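Local atomic coordinates of Can2 (Sulfobacillus thermosulfidooxidans, PDB entry 7BDV), a protein that is a CRISPR ancillary effector that binds the second messenger cyclic tetra-adenylate through its CARF domains and acts as a dual-specificity nuclease in type III CRISPR defence. Residues D20-V26 / Y146-Y150; P140-Y146 / L282-L287; E171-A175 / W241-Y245. All blocks are in the same frame, centred on the assembly; numbering follows the deposited sequence.

Contact 1: residues D20-V26 / Y146-Y150; sequences DHLLPNV and YLACY. With nucleotides of chain E.
H21 and Y150 are joined by a hydrogen bond between H21 ND1 and Y150 OH, 2.8 Å long and close to straight (163°), in which either atom could be the donor. Followed outward, the histidine begins against the ligand: H21 CB sits 3.4 Å from C2 of adenine A1 of chain E. CG, anti to the carbonyl carbon (chi1 -58°), sets the imidazole beside the backbone N and is still in van der Waals range of that C2. The ring then divides its partners between two edges. ND1 faces the phenol oxygen and H21 CE1 lies 3.6 Å from Y150 OH, whereas H21 CD2, on the other flank, comes to 3.2 Å from OP2 of A1 of chain E. The imidazole and phenol meet at their edges, neither ring over the face of the other, with planes 64° apart.

Beside this polar junction lies an apolar one. L23 CD1 rests over one face of the Y146 ring, 3.4 Å from Y146 CE2, and L23 CD2 and V26 CG2 both reach the sulfur of C149. A water links D20 O, L22 N and C149 O. On the ligand side, H21 N donates to OP1 of A1, and D20 grips the ribose O2' of A4 of chain E through its N and OD2. The segment between strand 13-17 and helix 23-31 thus forms part of the cyclic tetra-adenylate pocket of a Rossmann-like CARF domain.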
loop_
_atom_site.group_PDB
_atom_site.type_symbol
_atom_site.label_atom_id
_atom_site.label_comp_id
_atom_site.label_asym_id
_atom_site.label_seq_id
_atom_site.Cartn_x
_atom_site.Cartn_y
_atom_site.Cartn_z
ATOM N N ASP A 20 -12.916 1.257 6.448
ATOM C CA ASP A 20 -12.089 0.529 5.451
ATOM C C ASP A 20 -11.910 -0.935 5.828
ATOM O O ASP A 20 -11.928 -1.770 4.889
ATOM C CB ASP A 20 -10.708 1.155 5.249
ATOM C CG ASP A 20 -10.773 2.482 4.518
ATOM O OD1 ASP A 20 -11.321 2.501 3.386
ATOM O OD2 ASP A 20 -10.320 3.494 5.110
ATOM N N HIS A 21 -11.622 -1.255 7.093
ATOM C CA HIS A 21 -11.245 -2.625 7.508
ATOM C C HIS A 21 -12.393 -3.236 8.313
ATOM O O HIS A 21 -12.504 -2.920 9.468
ATOM C CB HIS A 21 -9.910 -2.636 8.258
ATOM C CG HIS A 21 -8.835 -2.060 7.390
ATOM N ND1 HIS A 21 -8.227 -2.785 6.381
ATOM C CD2 HIS A 21 -8.285 -0.833 7.364
ATOM C CE1 HIS A 21 -7.355 -2.007 5.758
ATOM N NE2 HIS A 21 -7.339 -0.804 6.364
ATOM N N LEU A 22 -13.178 -4.100 7.675
ATOM C CA LEU A 22 -14.367 -4.758 8.267
ATOM C C LEU A 22 -13.961 -5.903 9.194
ATOM O O LEU A 22 -14.817 -6.314 10.023
ATOM C CB LEU A 22 -15.261 -5.274 7.119
ATOM C CG LEU A 22 -15.842 -4.182 6.231
ATOM C CD1 LEU A 22 -16.742 -4.757 5.169
ATOM C CD2 LEU A 22 -16.589 -3.134 7.065
ATOM N N LEU A 23 -12.727 -6.436 9.071
ATOM C CA LEU A 23 -12.269 -7.643 9.801
ATOM C C LEU A 23 -12.556 -7.597 11.291
ATOM O O LEU A 23 -13.010 -8.599 11.854
ATOM C CB LEU A 23 -10.776 -7.922 9.565
ATOM C CG LEU A 23 -10.461 -8.737 8.323
ATOM C CD1 LEU A 23 -8.965 -8.669 7.998
ATOM C CD2 LEU A 23 -10.964 -10.164 8.478
ATOM N N PRO A 24 -12.222 -6.515 12.028
ATOM C CA PRO A 24 -12.391 -6.532 13.474
ATOM C C PRO A 24 -13.878 -6.506 13.905
ATOM O O PRO A 24 -14.141 -6.828 15.035
ATOM C CB PRO A 24 -11.688 -5.274 13.974
ATOM C CG PRO A 24 -11.529 -4.396 12.749
ATOM C CD PRO A 24 -11.594 -5.296 11.536
ATOM N N ASN A 25 -14.798 -6.140 13.012
ATOM C CA ASN A 25 -16.265 -6.259 13.255
ATOM C C ASN A 25 -16.751 -7.677 12.918
ATOM O O ASN A 25 -17.718 -8.147 13.552
ATOM C CB ASN A 25 -17.027 -5.229 12.434
ATOM C CG ASN A 25 -16.645 -3.812 12.812
ATOM O OD1 ASN A 25 -16.440 -2.948 11.939
ATOM N ND2 ASN A 25 -16.679 -3.553 14.113
ATOM N N VAL A 26 -16.115 -8.346 11.963
ATOM C CA VAL A 26 -16.587 -9.653 11.417
ATOM C C VAL A 26 -16.078 -10.791 12.307
ATOM O O VAL A 26 -16.834 -11.750 12.524
ATOM C CB VAL A 26 -16.162 -9.806 9.947
ATOM C CG1 VAL A 26 -16.228 -11.234 9.446
ATOM C CG2 VAL A 26 -16.951 -8.884 9.053
ATOM N N TYR A 146 -12.244 -13.761 4.680
ATOM C CA TYR A 146 -11.212 -12.700 4.757
ATOM C C TYR A 146 -11.311 -11.886 3.470
ATOM O O TYR A 146 -11.511 -10.660 3.558
ATOM C CB TYR A 146 -9.840 -13.323 5.018
ATOM C CG TYR A 146 -8.776 -12.303 5.296
ATOM C CD1 TYR A 146 -8.326 -11.451 4.297
ATOM C CD2 TYR A 146 -8.202 -12.217 6.546
ATOM C CE1 TYR A 146 -7.339 -10.506 4.561
ATOM C CE2 TYR A 146 -7.207 -11.289 6.828
ATOM C CZ TYR A 146 -6.777 -10.432 5.828
ATOM O OH TYR A 146 -5.784 -9.537 6.102
ATOM N N LEU A 147 -11.232 -12.542 2.315
ATOM C CA LEU A 147 -11.259 -11.884 0.979
ATOM C C LEU A 147 -12.571 -11.123 0.787
ATOM O O LEU A 147 -12.503 -10.002 0.245
ATOM C CB LEU A 147 -11.039 -12.913 -0.120
ATOM C CG LEU A 147 -9.639 -13.529 -0.184
ATOM C CD1 LEU A 147 -9.600 -14.571 -1.262
ATOM C CD2 LEU A 147 -8.559 -12.490 -0.424
ATOM N N ALA A 148 -13.702 -11.671 1.248
ATOM C CA ALA A 148 -15.026 -11.000 1.182
ATOM C C ALA A 148 -14.988 -9.625 1.867
ATOM O O ALA A 148 -15.619 -8.695 1.374
ATOM C CB ALA A 148 -16.094 -11.869 1.820
ATOM N N CYS A 149 -14.267 -9.467 2.971
ATOM C CA CYS A 149 -14.186 -8.171 3.685
ATOM C C CYS A 149 -13.561 -7.096 2.800
ATOM O O CYS A 149 -13.834 -5.891 3.068
ATOM C CB CYS A 149 -13.350 -8.273 4.958
ATOM S SG CYS A 149 -14.093 -9.310 6.234
ATOM N N TYR A 150 -12.771 -7.485 1.795
ATOM C CA TYR A 150 -12.080 -6.550 0.855
ATOM C C TYR A 150 -12.719 -6.635 -0.540
ATOM O O TYR A 150 -12.188 -6.067 -1.487
ATOM C CB TYR A 150 -10.583 -6.874 0.862
ATOM C CG TYR A 150 -9.932 -6.546 2.175
ATOM C CD1 TYR A 150 -9.608 -5.237 2.474
ATOM C CD2 TYR A 150 -9.688 -7.514 3.140
ATOM C CE1 TYR A 150 -9.061 -4.897 3.700
ATOM C CE2 TYR A 150 -9.090 -7.195 4.351
ATOM C CZ TYR A 150 -8.787 -5.875 4.632
ATOM O OH TYR A 150 -8.235 -5.509 5.826
ATOM P P A E 1 -10.124 1.781 9.864
ATOM O OP1 A E 1 -11.121 0.895 9.139
ATOM O OP2 A E 1 -8.789 1.746 9.138
ATOM O "O5'" A E 1 -9.956 1.267 11.358
ATOM C "C5'" A E 1 -9.605 -0.102 11.535
ATOM C "C4'" A E 1 -9.173 -0.266 12.956
ATOM O "O4'" A E 1 -9.194 -1.673 13.272
ATOM C "C3'" A E 1 -7.743 0.186 13.270
ATOM O "O3'" A E 1 -7.640 0.383 14.648
ATOM C "C2'" A E 1 -6.950 -1.079 13.002
ATOM O "O2'" A E 1 -5.716 -1.047 13.683
ATOM C "C1'" A E 1 -7.903 -2.083 13.656
ATOM N N9 A E 1 -7.802 -3.460 13.303
ATOM C C8 A E 1 -7.942 -4.495 14.183
ATOM N N7 A E 1 -7.850 -5.665 13.616
ATOM C C5 A E 1 -7.672 -5.382 12.281
ATOM C C6 A E 1 -7.524 -6.207 11.158
ATOM N N6 A E 1 -7.542 -7.533 11.204
ATOM N N1 A E 1 -7.392 -5.599 9.966
ATOM C C2 A E 1 -7.383 -4.269 9.915
ATOM N N3 A E 1 -7.474 -3.399 10.890
ATOM C C4 A E 1 -7.651 -4.020 12.067
ATOM P P A E 4 -8.985 8.381 12.572
ATOM O OP1 A E 4 -10.075 9.243 13.097
ATOM O OP2 A E 4 -8.082 7.386 13.216
ATOM O "O5'" A E 4 -9.901 7.587 11.521
ATOM C "C5'" A E 4 -9.386 6.515 10.773
ATOM C "C4'" A E 4 -10.530 5.550 10.575
ATOM O "O4'" A E 4 -11.669 6.260 9.998
ATOM C "C3'" A E 4 -10.216 4.405 9.620
ATOM O "O3'" A E 4 -10.736 3.205 10.213
ATOM C "C2'" A E 4 -10.939 4.831 8.345
ATOM O "O2'" A E 4 -11.209 3.774 7.446
ATOM C "C1'" A E 4 -12.180 5.493 8.933
ATOM N N9 A E 4 -12.899 6.375 8.040
ATOM C C8 A E 4 -12.379 7.411 7.255
ATOM N N7 A E 4 -13.321 8.031 6.569
ATOM C C5 A E 4 -14.503 7.364 6.895
ATOM C C6 A E 4 -15.842 7.523 6.468
ATOM N N6 A E 4 -16.205 8.450 5.595
ATOM N N1 A E 4 -16.792 6.674 6.961
ATOM C C2 A E 4 -16.390 5.723 7.816
ATOM N N3 A E 4 -15.162 5.486 8.299
ATOM C C4 A E 4 -14.252 6.340 7.784
HETATM O O HOH W 1 -12.492 -4.551 4.736
#

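Contact 2: residues P140-Y146 / L282-L287; sequences PLTVKQY and LYHNKL
L282 and Y146 lie at the tight heart of the contact, where L282 divides its two methyls between backbone and ring. L282 CD1 is pressed against the chain just before helix 143-148, 3.3 Å from L141 O and equally near T142 C, while L282 CD2 approaches Y146 CD2 obliquely at 3.7 Å. V143 CG2 closes on the branch point L282 CG at 3.8 Å. The phenol has a further neighbour, L287, whose CB makes a CH-pi contact 3.8 Å from the centroid of the Y146 ring and 19° off its normal. At the edge of the same ring, close to its plane, N285 O lies 3.5 Å from Y146 CE2. With its CG anti to the backbone N (chi1 -172°), Y146 swings its ring off the helix and across the hairpin, and its hydroxyl is bonded to A320 O.

No direct hydrogen bond crosses anywhere in the contact; toward P140 and N285 the packing thins, and a water donates to both L141 O and N285 OD1. L141 CB stands 3.6 Å from N285 OD1. N285 belongs to a type I' turn from Y283 to K286, and its ND2 is held by Q124 OE1 and G138 O. At the helix start, the partly exposed T142 forms a capping box with Q145: Q145 N donates to T142 OG1, and T142 N to Q145 OE1.

The start of helix 143-148 therefore lies between helix 23-31, which L141 and Y146 touch through L23, and the antiparallel hairpin of strands 279-283 and 286-291; the latter strand runs parallel to strand 325-329. This joins the CARF region to the endonuclease region.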
loop_
_atom_site.group_PDB
_atom_site.type_symbol
_atom_site.label_atom_id
_atom_site.label_comp_id
_atom_site.label_asym_id
_atom_site.label_seq_id
_atom_site.Cartn_x
_atom_site.Cartn_y
_atom_site.Cartn_z
ATOM N N PRO A 140 -11.670 -18.985 13.664
ATOM C CA PRO A 140 -12.787 -19.476 12.847
ATOM C C PRO A 140 -12.791 -18.930 11.406
ATOM O O PRO A 140 -13.324 -19.568 10.516
ATOM C CB PRO A 140 -14.006 -18.959 13.624
ATOM C CG PRO A 140 -13.527 -17.640 14.206
ATOM C CD PRO A 140 -12.072 -17.881 14.560
ATOM N N LEU A 141 -12.116 -17.800 11.179
ATOM C CA LEU A 141 -12.051 -17.084 9.875
ATOM C C LEU A 141 -11.416 -17.940 8.780
ATOM O O LEU A 141 -10.378 -18.546 9.051
ATOM C CB LEU A 141 -11.285 -15.775 10.098
ATOM C CG LEU A 141 -11.356 -14.762 8.978
ATOM C CD1 LEU A 141 -12.785 -14.282 8.767
ATOM C CD2 LEU A 141 -10.415 -13.592 9.285
ATOM N N THR A 142 -12.106 -18.074 7.634
ATOM C CA THR A 142 -11.630 -18.782 6.442
ATOM C C THR A 142 -11.048 -17.738 5.488
ATOM O O THR A 142 -11.292 -16.545 5.730
ATOM C CB THR A 142 -12.767 -19.549 5.762
ATOM O OG1 THR A 142 -13.641 -18.559 5.251
ATOM C CG2 THR A 142 -13.526 -20.474 6.692
ATOM N N VAL A 143 -10.325 -18.184 4.457
ATOM C CA VAL A 143 -9.792 -17.303 3.377
ATOM C C VAL A 143 -10.963 -16.677 2.598
ATOM O O VAL A 143 -10.889 -15.483 2.251
ATOM C CB VAL A 143 -8.816 -18.066 2.476
ATOM C CG1 VAL A 143 -8.494 -17.275 1.218
ATOM C CG2 VAL A 143 -7.540 -18.380 3.249
ATOM N N LYS A 144 -12.037 -17.431 2.366
ATOM C CA LYS A 144 -13.221 -16.918 1.643
ATOM C C LYS A 144 -13.765 -15.673 2.375
ATOM O O LYS A 144 -14.056 -14.652 1.683
ATOM C CB LYS A 144 -14.283 -18.012 1.535
ATOM C CG LYS A 144 -15.538 -17.621 0.770
ATOM C CD LYS A 144 -16.647 -18.676 0.856
ATOM N N GLN A 145 -13.917 -15.753 3.700
ATOM C CA GLN A 145 -14.495 -14.677 4.530
ATOM C C GLN A 145 -13.524 -13.486 4.546
ATOM O O GLN A 145 -13.960 -12.349 4.488
ATOM C CB GLN A 145 -14.708 -15.200 5.949
ATOM C CG GLN A 145 -15.771 -16.306 6.026
ATOM C CD GLN A 145 -15.858 -16.914 7.403
ATOM O OE1 GLN A 145 -14.862 -17.059 8.128
ATOM N NE2 GLN A 145 -17.071 -17.307 7.749
ATOM N N TYR A 146 -12.244 -13.761 4.680
ATOM C CA TYR A 146 -11.212 -12.700 4.757
ATOM C C TYR A 146 -11.311 -11.886 3.470
ATOM O O TYR A 146 -11.511 -10.660 3.558
ATOM C CB TYR A 146 -9.840 -13.323 5.018
ATOM C CG TYR A 146 -8.776 -12.303 5.296
ATOM C CD1 TYR A 146 -8.326 -11.451 4.297
ATOM C CD2 TYR A 146 -8.202 -12.217 6.546
ATOM C CE1 TYR A 146 -7.339 -10.506 4.561
ATOM C CE2 TYR A 146 -7.207 -11.289 6.828
ATOM C CZ TYR A 146 -6.777 -10.432 5.828
ATOM O OH TYR A 146 -5.784 -9.537 6.102
ATOM N N LEU A 282 -3.925 -18.468 5.967
ATOM C CA LEU A 282 -4.310 -17.695 7.163
ATOM C C LEU A 282 -3.516 -18.243 8.335
ATOM O O LEU A 282 -3.382 -19.473 8.488
ATOM C CB LEU A 282 -5.812 -17.835 7.432
ATOM C CG LEU A 282 -6.730 -16.924 6.646
ATOM C CD1 LEU A 282 -8.177 -17.235 6.990
ATOM C CD2 LEU A 282 -6.442 -15.469 6.926
ATOM N N TYR A 283 -3.065 -17.352 9.187
ATOM C CA TYR A 283 -2.422 -17.694 10.474
ATOM C C TYR A 283 -2.712 -16.564 11.434
ATOM O O TYR A 283 -2.358 -15.439 11.089
ATOM C CB TYR A 283 -0.916 -17.885 10.300
ATOM C CG TYR A 283 -0.237 -18.395 11.537
ATOM C CD1 TYR A 283 -0.439 -19.694 11.919
ATOM C CD2 TYR A 283 0.589 -17.600 12.327
ATOM C CE1 TYR A 283 0.147 -20.213 13.059
ATOM C CE2 TYR A 283 1.190 -18.101 13.469
ATOM C CZ TYR A 283 0.962 -19.413 13.838
ATOM O OH TYR A 283 1.509 -19.947 14.961
ATOM N N HIS A 284 -3.356 -16.876 12.564
ATOM C CA HIS A 284 -3.797 -15.880 13.572
ATOM C C HIS A 284 -4.682 -14.841 12.889
ATOM O O HIS A 284 -4.483 -13.648 13.144
ATOM C CB HIS A 284 -2.563 -15.282 14.270
ATOM C CG HIS A 284 -1.845 -16.258 15.131
ATOM N ND1 HIS A 284 -0.659 -15.943 15.778
ATOM C CD2 HIS A 284 -2.153 -17.533 15.471
ATOM C CE1 HIS A 284 -0.265 -16.989 16.475
ATOM N NE2 HIS A 284 -1.164 -17.990 16.290
ATOM N N ASN A 285 -5.584 -15.273 12.005
ATOM C CA ASN A 285 -6.599 -14.404 11.360
ATOM C C ASN A 285 -5.961 -13.346 10.451
ATOM O O ASN A 285 -6.648 -12.398 10.128
ATOM C CB ASN A 285 -7.464 -13.717 12.414
ATOM C CG ASN A 285 -8.200 -14.744 13.240
ATOM O OD1 ASN A 285 -8.832 -15.634 12.671
ATOM N ND2 ASN A 285 -8.062 -14.677 14.558
ATOM N N LYS A 286 -4.716 -13.531 10.033
ATOM C CA LYS A 286 -4.028 -12.612 9.090
ATOM C C LYS A 286 -3.708 -13.360 7.802
ATOM O O LYS A 286 -3.195 -14.518 7.914
ATOM C CB LYS A 286 -2.740 -12.095 9.727
ATOM C CG LYS A 286 -2.924 -11.175 10.915
ATOM C CD LYS A 286 -1.575 -10.651 11.391
ATOM C CE LYS A 286 -1.591 -10.038 12.771
ATOM N NZ LYS A 286 -1.473 -11.092 13.811
ATOM N N LEU A 287 -3.998 -12.754 6.647
ATOM C CA LEU A 287 -3.680 -13.383 5.353
ATOM C C LEU A 287 -2.188 -13.206 5.078
ATOM O O LEU A 287 -1.679 -12.087 5.205
ATOM C CB LEU A 287 -4.553 -12.818 4.250
ATOM C CG LEU A 287 -4.514 -13.608 2.958
ATOM C CD1 LEU A 287 -5.164 -14.967 3.140
ATOM C CD2 LEU A 287 -5.211 -12.843 1.859
HETATM O O HOH W 2 -8.423 -17.967 10.861
#

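Contact 3: residues E171-A175 / W241-Y245; sequences EDLFA and WFEHY
Aromatic packing between F174 and W241 makes up one large share of the contact. The F174 ring turns an edge toward the face of the indole in a T-shaped pair, its centroid 4.8 Å from that of the five-membered ring and the planes 79° apart. F174 CD2 carries the approach, 3.5 Å from W241 CG. The other face of the indole is lined by F242 CB from the same helix. L185 packs on both F174 and W241.

CH-pi contacts come next. F174 CB stands over the six-membered ring of W241, 3.6 Å from its centroid, so the phenylalanine follows the indole from one ring to the other. A175 CB sits over the centre of the Y245 ring, 3.5 Å from the centroid. The A175 methyl points into the face of the phenol, whose OH is bonded to P353 O.

These contacts join two helices that cross almost perpendicularly: the local axes of 171-175 and 241-245 approach to 9.4 Å, at -92°. The second segment belongs to the long helix 231-254 of the Card1-like endonuclease region, a member of the PDDEXK clan.

The polar contribution comes from E171, with no hydrogen bond between the segments. Extended from the backbone, chi1 175°, the side chain carries its carboxylate along the other helix, and on the way E171 CG lies 3.6 Å from W241 O. E171 OE1 meets H244 CB at 3.5 Å, and OE2 lies beside Y245 CA, with a weak hydrogen bond to S248 OG. H244 ND1 is itself bonded to G240 O.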
loop_
_atom_site.group_PDB
_atom_site.type_symbol
_atom_site.label_atom_id
_atom_site.label_comp_id
_atom_site.label_asym_id
_atom_site.label_seq_id
_atom_site.Cartn_x
_atom_site.Cartn_y
_atom_site.Cartn_z
ATOM N N GLU A 171 13.641 -31.782 -6.574
ATOM C CA GLU A 171 13.190 -30.594 -5.816
ATOM C C GLU A 171 14.043 -30.427 -4.546
ATOM O O GLU A 171 14.588 -29.306 -4.354
ATOM C CB GLU A 171 11.701 -30.775 -5.506
ATOM C CG GLU A 171 11.108 -29.701 -4.644
ATOM C CD GLU A 171 9.764 -30.116 -4.051
ATOM O OE1 GLU A 171 8.963 -30.775 -4.785
ATOM O OE2 GLU A 171 9.534 -29.827 -2.860
ATOM N N ASP A 172 14.176 -31.491 -3.745
ATOM C CA ASP A 172 14.986 -31.513 -2.490
ATOM C C ASP A 172 16.473 -31.258 -2.828
ATOM O O ASP A 172 17.117 -30.477 -2.089
ATOM C CB ASP A 172 14.861 -32.828 -1.712
ATOM C CG ASP A 172 13.460 -33.263 -1.301
ATOM O OD1 ASP A 172 12.577 -32.388 -1.115
ATOM O OD2 ASP A 172 13.272 -34.485 -1.149
ATOM N N LEU A 173 17.010 -31.881 -3.886
ATOM C CA LEU A 173 18.447 -31.749 -4.282
ATOM C C LEU A 173 18.721 -30.317 -4.757
ATOM O O LEU A 173 19.779 -29.778 -4.417
ATOM C CB LEU A 173 18.799 -32.770 -5.363
ATOM N N PHE A 174 17.791 -29.704 -5.497
ATOM C CA PHE A 174 17.884 -28.309 -5.991
ATOM C C PHE A 174 17.918 -27.341 -4.822
ATOM O O PHE A 174 18.737 -26.387 -4.858
ATOM C CB PHE A 174 16.700 -27.977 -6.897
ATOM C CG PHE A 174 16.806 -28.492 -8.309
ATOM C CD1 PHE A 174 17.863 -29.287 -8.722
ATOM C CD2 PHE A 174 15.829 -28.180 -9.228
ATOM C CE1 PHE A 174 17.930 -29.766 -10.016
ATOM C CE2 PHE A 174 15.914 -28.631 -10.533
ATOM C CZ PHE A 174 16.967 -29.416 -10.927
ATOM N N ALA A 175 17.049 -27.560 -3.832
ATOM C CA ALA A 175 16.936 -26.728 -2.615
ATOM C C ALA A 175 18.234 -26.828 -1.812
ATOM O O ALA A 175 18.752 -25.747 -1.417
ATOM C CB ALA A 175 15.745 -27.133 -1.784
ATOM N N TRP A 241 10.029 -25.856 -9.421
ATOM C CA TRP A 241 10.644 -26.679 -8.359
ATOM C C TRP A 241 10.712 -25.872 -7.048
ATOM O O TRP A 241 10.456 -26.442 -5.937
ATOM C CB TRP A 241 12.015 -27.189 -8.793
ATOM C CG TRP A 241 13.049 -26.107 -8.880
ATOM C CD1 TRP A 241 13.416 -25.436 -10.002
ATOM C CD2 TRP A 241 13.882 -25.592 -7.823
ATOM N NE1 TRP A 241 14.466 -24.597 -9.736
ATOM C CE2 TRP A 241 14.740 -24.639 -8.401
ATOM C CE3 TRP A 241 14.023 -25.882 -6.462
ATOM C CZ2 TRP A 241 15.665 -23.914 -7.659
ATOM C CZ3 TRP A 241 14.938 -25.156 -5.726
ATOM C CH2 TRP A 241 15.750 -24.193 -6.319
ATOM N N PHE A 242 11.036 -24.575 -7.127
ATOM C CA PHE A 242 11.215 -23.757 -5.904
ATOM C C PHE A 242 9.845 -23.423 -5.301
ATOM O O PHE A 242 9.744 -23.378 -4.087
ATOM C CB PHE A 242 11.975 -22.467 -6.211
ATOM C CG PHE A 242 12.224 -21.644 -4.974
ATOM C CD1 PHE A 242 13.004 -22.159 -3.955
ATOM C CD2 PHE A 242 11.614 -20.399 -4.800
ATOM C CE1 PHE A 242 13.208 -21.410 -2.801
ATOM C CE2 PHE A 242 11.838 -19.655 -3.656
ATOM C CZ PHE A 242 12.623 -20.172 -2.653
ATOM N N GLU A 243 8.836 -23.196 -6.132
ATOM C CA GLU A 243 7.434 -22.986 -5.671
ATOM C C GLU A 243 6.999 -24.216 -4.879
ATOM O O GLU A 243 6.393 -24.050 -3.878
ATOM C CB GLU A 243 6.495 -22.739 -6.866
ATOM C CG GLU A 243 6.889 -21.544 -7.729
ATOM C CD GLU A 243 5.907 -21.190 -8.844
ATOM O OE1 GLU A 243 4.710 -20.923 -8.515
ATOM O OE2 GLU A 243 6.336 -21.170 -10.043
ATOM N N HIS A 244 7.313 -25.418 -5.329
ATOM C CA HIS A 244 6.943 -26.684 -4.636
ATOM C C HIS A 244 7.760 -26.772 -3.341
ATOM O O HIS A 244 7.229 -27.186 -2.297
ATOM C CB HIS A 244 7.148 -27.889 -5.530
ATOM C CG HIS A 244 6.128 -28.072 -6.592
ATOM N ND1 HIS A 244 6.395 -27.780 -7.917
ATOM C CD2 HIS A 244 4.866 -28.552 -6.541
ATOM C CE1 HIS A 244 5.325 -28.037 -8.644
ATOM N NE2 HIS A 244 4.369 -28.530 -7.820
ATOM N N TYR A 245 9.034 -26.379 -3.376
ATOM C CA TYR A 245 9.879 -26.409 -2.160
ATOM C C TYR A 245 9.209 -25.562 -1.067
ATOM O O TYR A 245 9.050 -26.013 0.085
ATOM C CB TYR A 245 11.315 -25.983 -2.489
ATOM C CG TYR A 245 12.196 -25.893 -1.277
ATOM C CD1 TYR A 245 12.490 -27.018 -0.521
ATOM C CD2 TYR A 245 12.692 -24.670 -0.852
ATOM C CE1 TYR A 245 13.237 -26.928 0.639
ATOM C CE2 TYR A 245 13.432 -24.565 0.303
ATOM C CZ TYR A 245 13.770 -25.703 1.006
ATOM O OH TYR A 245 14.502 -25.516 2.139
#

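Contacts 1 and 2 are neighbours, about 10 Å apart between centres, and share helix 143-148 and Y146, whose ring is clasped between L23 on one face and L287 on the other. Contact 1 is mostly buried and combines apolar packing with polar groups that hold the ligand; contact 2, buried only in part, is chiefly leucine and tyrosine packing with a bridging water, and ties that pocket-side helix to a hairpin of the endonuclease region. Contact 3 lies further out, its centre about 27 Å from that of contact 2, and shares no helix or strand with either. Partly buried, it joins two crossing helices by aromatic stacking and CH-pi contacts, away from the cyclic nucleotide.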